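Local coordinates for elongin-C (Saccharomyces cerevisiae, PDB 5ZB2), which serves as the adaptor subunit of a CRL3 E3 ubiquitin ligase that polyubiquitylates monoubiquitylated RNA polymerase II, and takes part in global genomic repair, at residues Ala37-Thr42 / Asn66-Tyr71; Ala61-Asn66 / Pro82-Pro87. All coordinates share one frame; numbering follows the deposited sequence.

Interaction 1: Ala37-Thr42 / Asn66-Tyr71; sequences AMISPT and NYNLKY
A small surface contact of the BTB/POZ fold sets Ile39, in the loop that follows helix 34-37, against Asn68 and Leu69 near the end of helix 55-71. The loop leaves its helix through a type I beta turn from Ala37 to Ser40, closed by the backbone bond from Ser40 N to Ala37 O (3.1 Å). Ile39 occupies the third position of this turn, and its side chain heads for the helix. With CG1 anti to its own carbonyl carbon (chi1 -56°) and the chain extended beyond it, CD1 becomes the leading atom. That methyl meets CB of Asn68 at 3.6 Å and CB of Leu69 at 4.0 Å, while CG2 lies beside the Asn68 amide. A branched aliphatic residue suits the spot, since it offers two carbon arms to a helix surface that is only partly apolar. The amide nitrogen of Asn68 is occupied elsewhere, as ND2 is hydrogen-bonded to Tyr64 OH one turn back along the helix. Val5 of the RAD7 chain also packs on Asn68, which places this contact beside the subunit interface. The amide oxygen faces the isoleucine: Asn68 OD1 lies 3.2 Å from Ile39 CD1.

Interaction 2: Ala61-Asn66 / Pro82-Pro87; sequences AVEYLN and PEFEIP
Phe84 and Tyr64 form a T-shaped (edge-to-face) aromatic pair that packs the extended segment 82-87 on helix 55-71 of this BTB/POZ fold. The ring planes stand at 87°, with centroids 5.5 Å apart, and the tyrosine is the one that presents its edge: CD1 of Tyr64 sits above the centre of the Phe84 ring, 4.2 Å from its plane. Phe84 reaches that place because its CG is anti to the backbone N (chi1 -176°), which sends the ring from the loop to the helix. Its far end then lies on the backbone, CE1 coming within 3.4 Å of Tyr64 CA. Glu63 flanks the same ring from the preceding position. Its extended chain crosses the phenylalanine, CG lying 3.7 Å from Phe84 CE1, so its methylenes lie against the CE1 edge of the ring and the carboxylate continues toward the surface, where Lys60 offers a long, weak ion pair. A flat, apolar ring suits this buried place, since it can lie close to the helix backbone without needing a polar partner. With an alanine here, a gap is likely to open between loop and helix, and the Tyr64 edge would probably lose the ring face it points into. Tyrosine suits the partner position because its hydroxyl can reach beyond the aromatic contact: OH bonds to Ser6 O of the RAD7 chain, and Leu11 of that chain packs on Phe84. At the base of the tyrosine side chain, CB of Tyr64 packs 3.7 Å from Phe84 CZ.

Both contacts use helix 55-71 and share Asn66, but they approach it from different elements: interaction 1 brings the loop after helix 34-37, interaction 2 the segment leading to helix 91-101. Interaction 1 lies at the surface and rests on aliphatic carbons beside an amide; interaction 2 is buried and aromatic, with a carboxylate kept at its margin. Their atoms also meet directly. Tyr67 OH probably hydrogen-bonds to Pro82 O at 2.6 Å, and the Tyr67 ring packs on Phe84, while Ile39 CD1 also packs near Leu65 O, one turn before Leu69. RAD7 packs on residues of both contacts: Val5 of that chain on Asn68 in interaction 1, and Leu11 on Phe84 in interaction 2.

Interaction 1: Ala37-Thr42 / Asn66-Tyr71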
ATOM      1  N   ALA B  37       9.079 -37.884  26.354  1.00102.78           N
ATOM      2  CA  ALA B  37       8.261 -38.054  25.159  1.00100.06           C
ATOM      3  C   ALA B  37       6.778 -37.858  25.443  1.00 98.44           C
ATOM      4  O   ALA B  37       6.012 -37.584  24.513  1.00 95.20           O
ATOM      5  CB  ALA B  37       8.497 -39.440  24.555  1.00 99.94           C
ATOM      6  N   MET B  38       6.356 -37.992  26.703  1.00100.39           N
ATOM      7  CA  MET B  38       4.961 -37.751  27.057  1.00103.22           C
ATOM      8  C   MET B  38       4.543 -36.314  26.781  1.00 98.64           C
ATOM      9  O   MET B  38       3.346 -36.044  26.642  1.00 95.54           O
ATOM     10  CB  MET B  38       4.732 -38.088  28.533  1.00108.62           C
ATOM     11  CG  MET B  38       3.331 -37.774  29.044  1.00102.25           C
ATOM     12  SD  MET B  38       3.084 -38.306  30.749  1.00105.83           S
ATOM     13  CE  MET B  38       1.498 -37.556  31.116  1.00 93.03           C
ATOM     14  N   ILE B  39       5.502 -35.387  26.704  1.00102.98           N
ATOM     15  CA  ILE B  39       5.174 -33.994  26.412  1.00 95.55           C
ATOM     16  C   ILE B  39       4.517 -33.882  25.045  1.00 89.70           C
ATOM     17  O   ILE B  39       3.633 -33.042  24.837  1.00 83.82           O
ATOM     18  CB  ILE B  39       6.439 -33.117  26.501  1.00 92.98           C
ATOM     19  CG1 ILE B  39       7.098 -33.269  27.878  1.00 91.61           C
ATOM     20  CG2 ILE B  39       6.091 -31.654  26.233  1.00 87.89           C
ATOM     21  CD1 ILE B  39       8.432 -32.572  28.005  1.00 86.48           C
ATOM     22  N   SER B  40       4.929 -34.719  24.097  1.00 89.22           N
ATOM     23  CA  SER B  40       4.355 -34.728  22.760  1.00 86.66           C
ATOM     24  C   SER B  40       3.073 -35.553  22.757  1.00 89.18           C
ATOM     25  O   SER B  40       3.125 -36.771  22.973  1.00 91.79           O
ATOM     26  CB  SER B  40       5.356 -35.297  21.752  1.00 82.39           C
ATOM     27  OG  SER B  40       4.801 -35.345  20.450  1.00 81.34           O
ATOM     28  N   PRO B  41       1.908 -34.941  22.527  1.00 88.45           N
ATOM     29  CA  PRO B  41       0.674 -35.741  22.450  1.00 89.45           C
ATOM     30  C   PRO B  41       0.679 -36.751  21.318  1.00 91.27           C
ATOM     31  O   PRO B  41      -0.116 -37.699  21.350  1.00 96.24           O
ATOM     32  CB  PRO B  41      -0.422 -34.684  22.249  1.00 91.57           C
ATOM     33  CG  PRO B  41       0.178 -33.405  22.729  1.00 87.06           C
ATOM     34  CD  PRO B  41       1.631 -33.500  22.402  1.00 84.48           C
ATOM     35  N   THR B  42       1.547 -36.584  20.323  1.00 89.03           N
ATOM     36  CA  THR B  42       1.585 -37.467  19.167  1.00 88.81           C
ATOM     37  C   THR B  42       2.584 -38.607  19.323  1.00 91.58           C
ATOM     38  O   THR B  42       2.716 -39.422  18.404  1.00 89.35           O
ATOM     39  CB  THR B  42       1.923 -36.662  17.905  1.00 83.88           C
ATOM     40  OG1 THR B  42       3.279 -36.204  17.970  1.00 82.01           O
ATOM     41  CG2 THR B  42       0.994 -35.459  17.769  1.00 86.04           C
ATOM     42  N   ASN B  66      13.794 -33.082  26.408  1.00 70.89           N
ATOM     43  CA  ASN B  66      14.530 -33.123  27.665  1.00 73.49           C
ATOM     44  C   ASN B  66      14.610 -31.734  28.283  1.00 74.91           C
ATOM     45  O   ASN B  66      14.351 -31.554  29.478  1.00 77.35           O
ATOM     46  CB  ASN B  66      15.929 -33.693  27.432  1.00 72.41           C
ATOM     47  CG  ASN B  66      15.895 -35.071  26.805  1.00 75.04           C
ATOM     48  OD1 ASN B  66      15.049 -35.899  27.144  1.00 80.26           O
ATOM     49  ND2 ASN B  66      16.809 -35.322  25.874  1.00 77.37           N
ATOM     50  N   TYR B  67      14.955 -30.734  27.469  1.00 73.56           N
ATOM     51  CA  TYR B  67      14.989 -29.358  27.950  1.00 76.03           C
ATOM     52  C   TYR B  67      13.651 -28.952  28.554  1.00 76.90           C
ATOM     53  O   TYR B  67      13.607 -28.204  29.538  1.00 77.08           O
ATOM     54  CB  TYR B  67      15.368 -28.421  26.802  1.00 76.88           C
ATOM     55  CG  TYR B  67      15.099 -26.959  27.073  1.00 79.18           C
ATOM     56  CD1 TYR B  67      16.027 -26.175  27.745  1.00 97.14           C
ATOM     57  CD2 TYR B  67      13.920 -26.360  26.647  1.00 75.49           C
ATOM     58  CE1 TYR B  67      15.786 -24.837  27.990  1.00 81.38           C
ATOM     59  CE2 TYR B  67      13.670 -25.023  26.889  1.00 75.90           C
ATOM     60  CZ  TYR B  67      14.606 -24.266  27.560  1.00 81.48           C
ATOM     61  OH  TYR B  67      14.363 -22.934  27.804  1.00 80.06           O
ATOM     62  N   ASN B  68      12.549 -29.443  27.986  1.00 76.76           N
ATOM     63  CA  ASN B  68      11.230 -29.055  28.473  1.00 79.60           C
ATOM     64  C   ASN B  68      10.941 -29.684  29.830  1.00 80.49           C
ATOM     65  O   ASN B  68      10.579 -28.986  30.784  1.00 83.24           O
ATOM     66  CB  ASN B  68      10.156 -29.451  27.459  1.00 75.24           C
ATOM     67  CG  ASN B  68       8.780 -28.938  27.838  1.00 77.19           C
ATOM     68  OD1 ASN B  68       8.148 -29.445  28.764  1.00 83.45           O
ATOM     69  ND2 ASN B  68       8.308 -27.927  27.119  1.00 72.37           N
ATOM     70  N   LEU B  69      11.097 -31.006  29.938  1.00 82.62           N
ATOM     71  CA  LEU B  69      10.802 -31.682  31.199  1.00 87.53           C
ATOM     72  C   LEU B  69      11.662 -31.146  32.335  1.00 85.78           C
ATOM     73  O   LEU B  69      11.202 -31.085  33.481  1.00 89.25           O
ATOM     74  CB  LEU B  69      11.005 -33.191  31.047  1.00 86.49           C
ATOM     75  CG  LEU B  69      10.758 -34.029  32.306  1.00 89.02           C
ATOM     76  CD1 LEU B  69       9.321 -33.880  32.791  1.00 89.61           C
ATOM     77  CD2 LEU B  69      11.089 -35.490  32.048  1.00 91.94           C
ATOM     78  N   LYS B  70      12.902 -30.752  32.044  1.00 81.47           N
ATOM     79  CA  LYS B  70      13.790 -30.254  33.090  1.00 83.15           C
ATOM     80  C   LYS B  70      13.223 -28.997  33.739  1.00 84.70           C
ATOM     81  O   LYS B  70      13.003 -28.953  34.954  1.00 86.43           O
ATOM     82  CB  LYS B  70      15.181 -29.985  32.511  1.00 86.43           C
ATOM     83  CG  LYS B  70      15.983 -31.247  32.211  1.00101.45           C
ATOM     84  CD  LYS B  70      17.385 -30.920  31.718  1.00 95.93           C
ATOM     85  CE  LYS B  70      18.178 -32.186  31.419  1.00102.74           C
ATOM     86  NZ  LYS B  70      19.567 -31.890  30.962  1.00 94.69           N
ATOM     87  N   TYR B  71      12.976 -27.960  32.941  1.00 84.83           N
ATOM     88  CA  TYR B  71      12.561 -26.665  33.460  1.00 84.06           C
ATOM     89  C   TYR B  71      11.046 -26.513  33.545  1.00 86.62           C
ATOM     90  O   TYR B  71      10.565 -25.431  33.895  1.00 83.84           O
ATOM     91  CB  TYR B  71      13.155 -25.549  32.599  1.00 82.34           C
ATOM     92  CG  TYR B  71      14.666 -25.560  32.579  1.00 82.14           C
ATOM     93  CD1 TYR B  71      15.397 -24.934  33.581  1.00 82.25           C
ATOM     94  CD2 TYR B  71      15.365 -26.207  31.566  1.00 81.55           C
ATOM     95  CE1 TYR B  71      16.779 -24.947  33.575  1.00 81.24           C
ATOM     96  CE2 TYR B  71      16.749 -26.223  31.550  1.00 81.09           C
ATOM     97  CZ  TYR B  71      17.450 -25.594  32.558  1.00 82.12           C
ATOM     98  OH  TYR B  71      18.827 -25.604  32.549  1.00 80.82           O
TER

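Interaction 2: Ala61-Asn66 / Pro82-Pro87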
ATOM      1  N   ALA B  61      14.867 -31.983  18.319  1.00 69.11           N
ATOM      2  CA  ALA B  61      13.568 -32.198  18.947  1.00 67.51           C
ATOM      3  C   ALA B  61      13.728 -32.895  20.292  1.00 67.22           C
ATOM      4  O   ALA B  61      13.173 -32.453  21.307  1.00 64.82           O
ATOM      5  CB  ALA B  61      12.669 -33.013  18.020  1.00 69.45           C
ATOM      6  N   VAL B  62      14.492 -33.989  20.321  1.00 68.92           N
ATOM      7  CA  VAL B  62      14.767 -34.672  21.583  1.00 68.83           C
ATOM      8  C   VAL B  62      15.448 -33.719  22.555  1.00 67.96           C
ATOM      9  O   VAL B  62      15.146 -33.711  23.755  1.00 67.65           O
ATOM     10  CB  VAL B  62      15.619 -35.932  21.337  1.00 72.47           C
ATOM     11  CG1 VAL B  62      15.908 -36.650  22.650  1.00 81.85           C
ATOM     12  CG2 VAL B  62      14.918 -36.873  20.365  1.00 75.85           C
ATOM     13  N   GLU B  63      16.374 -32.900  22.054  1.00 68.26           N
ATOM     14  CA  GLU B  63      17.046 -31.932  22.914  1.00 69.49           C
ATOM     15  C   GLU B  63      16.041 -30.982  23.557  1.00 67.09           C
ATOM     16  O   GLU B  63      16.200 -30.596  24.721  1.00 67.14           O
ATOM     17  CB  GLU B  63      18.092 -31.155  22.112  1.00 70.56           C
ATOM     18  CG  GLU B  63      18.912 -30.171  22.944  1.00 77.36           C
ATOM     19  CD  GLU B  63      19.993 -29.474  22.134  1.00 78.23           C
ATOM     20  OE1 GLU B  63      20.385 -30.008  21.073  1.00 77.70           O
ATOM     21  OE2 GLU B  63      20.448 -28.389  22.558  1.00 71.05           O
ATOM     22  N   TYR B  64      14.994 -30.600  22.821  1.00 66.26           N
ATOM     23  CA  TYR B  64      13.972 -29.733  23.400  1.00 65.87           C
ATOM     24  C   TYR B  64      13.117 -30.484  24.413  1.00 66.00           C
ATOM     25  O   TYR B  64      12.793 -29.945  25.478  1.00 67.59           O
ATOM     26  CB  TYR B  64      13.085 -29.132  22.308  1.00 63.20           C
ATOM     27  CG  TYR B  64      11.901 -28.388  22.883  1.00 60.58           C
ATOM     28  CD1 TYR B  64      12.025 -27.073  23.311  1.00 61.56           C
ATOM     29  CD2 TYR B  64      10.668 -29.009  23.028  1.00 59.03           C
ATOM     30  CE1 TYR B  64      10.951 -26.393  23.857  1.00 59.83           C
ATOM     31  CE2 TYR B  64       9.589 -28.338  23.572  1.00 58.69           C
ATOM     32  CZ  TYR B  64       9.736 -27.030  23.984  1.00 58.69           C
ATOM     33  OH  TYR B  64       8.666 -26.355  24.528  1.00 57.17           O
ATOM     34  N   LEU B  65      12.727 -31.721  24.096  1.00 66.46           N
ATOM     35  CA  LEU B  65      11.886 -32.489  25.009  1.00 68.90           C
ATOM     36  C   LEU B  65      12.544 -32.615  26.376  1.00 71.81           C
ATOM     37  O   LEU B  65      11.936 -32.295  27.405  1.00 74.57           O
ATOM     38  CB  LEU B  65      11.595 -33.870  24.420  1.00 71.76           C
ATOM     39  CG  LEU B  65      10.716 -33.900  23.169  1.00 69.67           C
ATOM     40  CD1 LEU B  65      10.630 -35.313  22.619  1.00 73.45           C
ATOM     41  CD2 LEU B  65       9.322 -33.362  23.463  1.00 70.39           C
ATOM     42  N   ASN B  66      13.794 -33.082  26.408  1.00 70.89           N
ATOM     43  CA  ASN B  66      14.530 -33.123  27.665  1.00 73.49           C
ATOM     44  C   ASN B  66      14.610 -31.734  28.283  1.00 74.91           C
ATOM     45  O   ASN B  66      14.351 -31.554  29.478  1.00 77.35           O
ATOM     46  CB  ASN B  66      15.929 -33.693  27.432  1.00 72.41           C
ATOM     47  CG  ASN B  66      15.895 -35.071  26.805  1.00 75.04           C
ATOM     48  OD1 ASN B  66      15.049 -35.899  27.144  1.00 80.26           O
ATOM     49  ND2 ASN B  66      16.809 -35.322  25.874  1.00 77.37           N
ATOM     50  N   PRO B  82      17.391 -21.185  31.077  1.00 86.84           N
ATOM     51  CA  PRO B  82      18.193 -20.880  29.887  1.00 84.78           C
ATOM     52  C   PRO B  82      17.340 -20.850  28.630  1.00 84.18           C
ATOM     53  O   PRO B  82      16.227 -21.377  28.582  1.00 83.89           O
ATOM     54  CB  PRO B  82      19.213 -22.024  29.827  1.00 80.68           C
ATOM     55  CG  PRO B  82      19.187 -22.647  31.169  1.00 85.37           C
ATOM     56  CD  PRO B  82      17.807 -22.457  31.691  1.00 84.25           C
ATOM     57  N   GLU B  83      17.888 -20.220  27.595  1.00 84.94           N
ATOM     58  CA  GLU B  83      17.237 -20.179  26.295  1.00 87.05           C
ATOM     59  C   GLU B  83      17.630 -21.406  25.484  1.00 81.84           C
ATOM     60  O   GLU B  83      18.777 -21.858  25.534  1.00 82.43           O
ATOM     61  CB  GLU B  83      17.613 -18.905  25.533  1.00 98.92           C
ATOM     62  CG  GLU B  83      19.104 -18.731  25.288  1.00 99.44           C
ATOM     63  CD  GLU B  83      19.405 -17.609  24.317  1.00103.84           C
ATOM     64  OE1 GLU B  83      18.640 -17.441  23.344  1.00100.20           O
ATOM     65  OE2 GLU B  83      20.405 -16.891  24.528  1.00115.56           O
ATOM     66  N   PHE B  84      16.665 -21.945  24.748  1.00 78.67           N
ATOM     67  CA  PHE B  84      16.907 -23.083  23.869  1.00 77.35           C
ATOM     68  C   PHE B  84      17.408 -22.551  22.533  1.00 76.46           C
ATOM     69  O   PHE B  84      16.653 -21.921  21.785  1.00 76.01           O
ATOM     70  CB  PHE B  84      15.639 -23.913  23.698  1.00 74.38           C
ATOM     71  CG  PHE B  84      15.836 -25.158  22.889  1.00 72.51           C
ATOM     72  CD1 PHE B  84      16.217 -26.341  23.498  1.00 72.98           C
ATOM     73  CD2 PHE B  84      15.641 -25.149  21.518  1.00 76.09           C
ATOM     74  CE1 PHE B  84      16.402 -27.490  22.756  1.00 70.77           C
ATOM     75  CE2 PHE B  84      15.823 -26.296  20.771  1.00 80.08           C
ATOM     76  CZ  PHE B  84      16.205 -27.469  21.392  1.00 72.66           C
ATOM     77  N   GLU B  85      18.680 -22.794  22.237  1.00 77.78           N
ATOM     78  CA  GLU B  85      19.262 -22.325  20.988  1.00 77.80           C
ATOM     79  C   GLU B  85      18.682 -23.095  19.807  1.00 72.61           C
ATOM     80  O   GLU B  85      18.508 -24.315  19.861  1.00 71.71           O
ATOM     81  CB  GLU B  85      20.781 -22.479  21.022  1.00 91.06           C
ATOM     82  CG  GLU B  85      21.460 -21.661  22.110  1.00101.91           C
ATOM     83  CD  GLU B  85      22.955 -21.915  22.187  1.00122.11           C
ATOM     84  OE1 GLU B  85      23.426 -22.894  21.569  1.00123.01           O
ATOM     85  OE2 GLU B  85      23.658 -21.135  22.862  1.00126.58           O
ATOM     86  N   ILE B  86      18.381 -22.370  18.733  1.00 69.25           N
ATOM     87  CA  ILE B  86      17.837 -22.965  17.516  1.00 66.83           C
ATOM     88  C   ILE B  86      18.673 -22.486  16.336  1.00 65.62           C
ATOM     89  O   ILE B  86      18.650 -21.289  16.014  1.00 64.45           O
ATOM     90  CB  ILE B  86      16.353 -22.608  17.334  1.00 65.55           C
ATOM     91  CG1 ILE B  86      15.519 -23.267  18.437  1.00 65.15           C
ATOM     92  CG2 ILE B  86      15.861 -23.040  15.954  1.00 63.61           C
ATOM     93  CD1 ILE B  86      14.046 -22.908  18.419  1.00 62.27           C
ATOM     94  N   PRO B  87      19.416 -23.363  15.658  1.00 66.12           N
ATOM     95  CA  PRO B  87      20.226 -22.906  14.522  1.00 66.59           C
ATOM     96  C   PRO B  87      19.361 -22.284  13.438  1.00 66.36           C
ATOM     97  O   PRO B  87      18.289 -22.794  13.104  1.00 66.19           O
ATOM     98  CB  PRO B  87      20.914 -24.186  14.030  1.00 69.88           C
ATOM     99  CG  PRO B  87      20.826 -25.147  15.161  1.00 70.46           C
ATOM    100  CD  PRO B  87      19.575 -24.808  15.901  1.00 69.69           C
TER